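Local coordinates for tissue factor pathway inhibitor 2 (Homo sapiens, PDB 1ZR0), which inhibits trypsin, plasmin and the factor VIIa/tissue factor complex through Kunitz-type domains, the first of which makes up this chain, at residues C9-D14 with E43-N48. Sequence-based numbering, arbitrary orientation.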
ATOM      1  N   CYS B   9     -15.684  19.852  -9.573  1.00 28.74           N
ATOM      2  CA  CYS B   9     -16.050  20.083  -8.179  1.00 28.25           C
ATOM      3  C   CYS B   9     -17.256  19.181  -7.781  1.00 28.43           C
ATOM      4  O   CYS B   9     -17.391  18.872  -6.653  1.00 29.12           O
ATOM      5  CB  CYS B   9     -16.339  21.547  -7.943  1.00 30.06           C
ATOM      6  SG  CYS B   9     -14.729  22.471  -8.228  1.00 35.19           S
ATOM      7  N   LEU B  10     -18.107  18.840  -8.748  1.00 27.03           N
ATOM      8  CA  LEU B  10     -19.360  18.141  -8.463  1.00 28.70           C
ATOM      9  C   LEU B  10     -19.224  16.656  -8.604  1.00 28.94           C
ATOM     10  O   LEU B  10     -20.252  15.893  -8.477  1.00 32.72           O
ATOM     11  CB  LEU B  10     -20.509  18.683  -9.348  1.00 28.66           C
ATOM     12  CG  LEU B  10     -20.891  20.156  -9.005  1.00 29.15           C
ATOM     13  CD1 LEU B  10     -22.107  20.651  -9.818  1.00 29.56           C
ATOM     14  CD2 LEU B  10     -21.114  20.394  -7.592  1.00 31.18           C
ATOM     15  N   LEU B  11     -18.028  16.182  -8.805  1.00 28.81           N
ATOM     16  CA  LEU B  11     -17.805  14.724  -8.945  1.00 30.79           C
ATOM     17  C   LEU B  11     -17.744  14.109  -7.546  1.00 30.23           C
ATOM     18  O   LEU B  11     -17.401  14.740  -6.613  1.00 29.11           O
ATOM     19  CB  LEU B  11     -16.529  14.421  -9.714  1.00 30.85           C
ATOM     20  CG  LEU B  11     -16.195  14.729 -11.181  1.00 33.76           C
ATOM     21  CD1 LEU B  11     -14.692  14.859 -11.453  1.00 32.29           C
ATOM     22  CD2 LEU B  11     -16.829  13.732 -12.172  1.00 40.45           C
ATOM     23  N   PRO B  12     -18.179  12.854  -7.411  1.00 34.03           N
ATOM     24  CA  PRO B  12     -18.128  12.205  -6.099  1.00 34.63           C
ATOM     25  C   PRO B  12     -16.705  11.836  -5.856  1.00 32.77           C
ATOM     26  O   PRO B  12     -15.944  11.652  -6.794  1.00 33.74           O
ATOM     27  CB  PRO B  12     -18.976  10.920  -6.278  1.00 35.17           C
ATOM     28  CG  PRO B  12     -18.797  10.540  -7.670  1.00 34.68           C
ATOM     29  CD  PRO B  12     -18.615  11.946  -8.472  1.00 36.66           C
ATOM     30  N   LEU B  13     -16.360  11.811  -4.606  1.00 34.02           N
ATOM     31  CA  LEU B  13     -15.139  11.283  -4.166  1.00 33.00           C
ATOM     32  C   LEU B  13     -14.921   9.913  -4.818  1.00 29.61           C
ATOM     33  O   LEU B  13     -15.821   9.045  -4.790  1.00 29.26           O
ATOM     34  CB  LEU B  13     -15.392  11.079  -2.671  1.00 34.79           C
ATOM     35  CG  LEU B  13     -14.378  11.033  -1.686  1.00 37.01           C
ATOM     36  CD1 LEU B  13     -13.577  12.238  -2.113  1.00 40.89           C
ATOM     37  CD2 LEU B  13     -15.077  11.117  -0.341  1.00 37.24           C
ATOM     38  N   ASP B  14     -13.668   9.660  -5.205  1.00 29.41           N
ATOM     39  CA  ASP B  14     -13.214   8.372  -5.697  1.00 27.94           C
ATOM     40  C   ASP B  14     -11.866   8.009  -5.108  1.00 25.70           C
ATOM     41  O   ASP B  14     -10.863   8.654  -5.379  1.00 26.19           O
ATOM     42  CB  ASP B  14     -13.099   8.408  -7.252  1.00 29.40           C
ATOM     43  CG  ASP B  14     -12.856   7.046  -7.882  1.00 34.77           C
ATOM     44  OD1 ASP B  14     -12.543   6.111  -7.156  1.00 35.11           O
ATOM     45  OD2 ASP B  14     -12.942   6.770  -9.114  1.00 40.12           O
ATOM     46  N   GLU B  43      -5.333   6.705 -10.041  1.00 26.94           N
ATOM     47  CA  GLU B  43      -6.592   6.843 -10.730  1.00 27.19           C
ATOM     48  C   GLU B  43      -7.504   7.775  -9.924  1.00 26.42           C
ATOM     49  O   GLU B  43      -7.075   8.834  -9.507  1.00 26.22           O
ATOM     50  CB  GLU B  43      -7.248   5.506 -11.027  1.00 30.23           C
ATOM     51  CG  GLU B  43      -6.337   4.512 -11.674  1.00 35.67           C
ATOM     52  CD  GLU B  43      -6.994   3.213 -12.147  1.00 46.63           C
ATOM     53  OE1 GLU B  43      -8.251   3.029 -12.085  1.00 46.89           O
ATOM     54  OE2 GLU B  43      -6.191   2.330 -12.590  1.00 51.39           O
ATOM     55  N   GLY B  44      -8.744   7.400  -9.719  1.00 26.17           N
ATOM     56  CA  GLY B  44      -9.735   8.321  -9.168  1.00 25.84           C
ATOM     57  C   GLY B  44     -10.214   9.336 -10.177  1.00 28.22           C
ATOM     58  O   GLY B  44     -10.359   8.992 -11.388  1.00 27.25           O
ATOM     59  N   ASN B  45     -10.519  10.525  -9.684  1.00 27.74           N
ATOM     60  CA  ASN B  45     -10.968  11.607 -10.539  1.00 27.74           C
ATOM     61  C   ASN B  45     -10.395  12.939 -10.193  1.00 28.21           C
ATOM     62  O   ASN B  45      -9.535  13.081  -9.287  1.00 23.81           O
ATOM     63  CB  ASN B  45     -12.518  11.578 -10.568  1.00 28.06           C
ATOM     64  CG  ASN B  45     -13.124  11.941  -9.323  1.00 22.60           C
ATOM     65  OD1 ASN B  45     -12.670  12.865  -8.605  1.00 23.77           O
ATOM     66  ND2 ASN B  45     -14.255  11.312  -9.032  1.00 27.46           N
ATOM     67  N   ALA B  46     -10.846  13.977 -10.927  1.00 26.14           N
ATOM     68  CA  ALA B  46     -10.278  15.323 -10.697  1.00 25.52           C
ATOM     69  C   ALA B  46     -10.656  16.083  -9.458  1.00 24.09           C
ATOM     70  O   ALA B  46      -9.991  17.060  -9.124  1.00 23.02           O
ATOM     71  CB  ALA B  46     -10.578  16.213 -11.913  1.00 25.08           C
ATOM     72  N   ASN B  47     -11.673  15.598  -8.739  1.00 24.06           N
ATOM     73  CA  ASN B  47     -12.057  16.178  -7.469  1.00 23.38           C
ATOM     74  C   ASN B  47     -11.163  15.672  -6.335  1.00 25.31           C
ATOM     75  O   ASN B  47     -11.583  14.881  -5.524  1.00 20.53           O
ATOM     76  CB  ASN B  47     -13.513  15.966  -7.176  1.00 23.85           C
ATOM     77  CG  ASN B  47     -14.045  16.828  -6.066  1.00 20.27           C
ATOM     78  OD1 ASN B  47     -13.405  17.735  -5.574  1.00 22.14           O
ATOM     79  ND2 ASN B  47     -15.318  16.590  -5.715  1.00 23.42           N
ATOM     80  N   ASN B  48      -9.923  16.094  -6.376  1.00 22.23           N
ATOM     81  CA  ASN B  48      -8.817  15.455  -5.656  1.00 22.09           C
ATOM     82  C   ASN B  48      -7.659  16.462  -5.648  1.00 22.95           C
ATOM     83  O   ASN B  48      -7.017  16.739  -6.687  1.00 21.49           O
ATOM     84  CB  ASN B  48      -8.415  14.146  -6.326  1.00 22.82           C
ATOM     85  CG  ASN B  48      -7.348  13.413  -5.519  1.00 24.07           C
ATOM     86  OD1 ASN B  48      -6.615  14.046  -4.755  1.00 23.92           O
ATOM     87  ND2 ASN B  48      -7.223  12.129  -5.752  1.00 23.02           N
TER
HETATM   88  O   HOH W   1      -9.940  10.849  -6.737  1.00 21.19           O
HETATM   89  O   HOH W   2     -12.231  12.308  -6.040  1.00 23.66           O
HETATM   90  O   HOH W   3     -10.617   5.231 -10.238  1.00 34.82           O
HETATM   91  O   HOH W   4     -14.210   8.491 -10.595  1.00 54.51           O
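Asn45 and Asn47 both turn their amides toward residues 9-14 and use ND2 to hold consecutive carbonyls of that loop. Asn45 ND2 donates to Pro12 O at 2.8 Å, almost straight on to the carbonyl (C=O...N angle 177°), with the oxygen lying in the plane of the amide. Asn47 ND2 reaches Leu11 O at 2.9 Å and comes in bent, tilted 27° from the carbonyl plane. What carries the Asn47 amide across is its first torsion, which sets CG opposite the backbone N (chi1 -165°); its OD1 is taken by the backbone N of Tyr27 in strand 22-28, so both ends of the buried amide are used and its rotation is fixed. Asn45 is also gripped at both ends: OD1 accepts from Asn47 N, closing an Asx turn, and a water that accepts from Asp14 N also lies within hydrogen-bonding reach of Asn45 OD1 and Asn47 O, which probably share its protons with other acceptors.

This is the Kunitz fold, and the contact ties the segment that begins at Cys9, bonded to Cys59, and leads toward the probable inhibitory loop, to the loop between strand 33-39 and helix 52-58. Replacing Asn45 with a leucine would probably leave Pro12 O without its donor and free the turn at Asn47 N to shift.

Leu11 runs past Asn45 in the opposite direction, its CD1 3.9 Å from Asn45 CG and 4.4 Å from Ala46 CB. At the other end, the Asp14 carboxylate lies against the backbone of Gly44, OD2 being 3.6 Å from Gly44 CA. One water links that OD2 to Gly44 N, a second links it to Asn45 ND2, while OD1 accepts from Gly16 N, two residues further on.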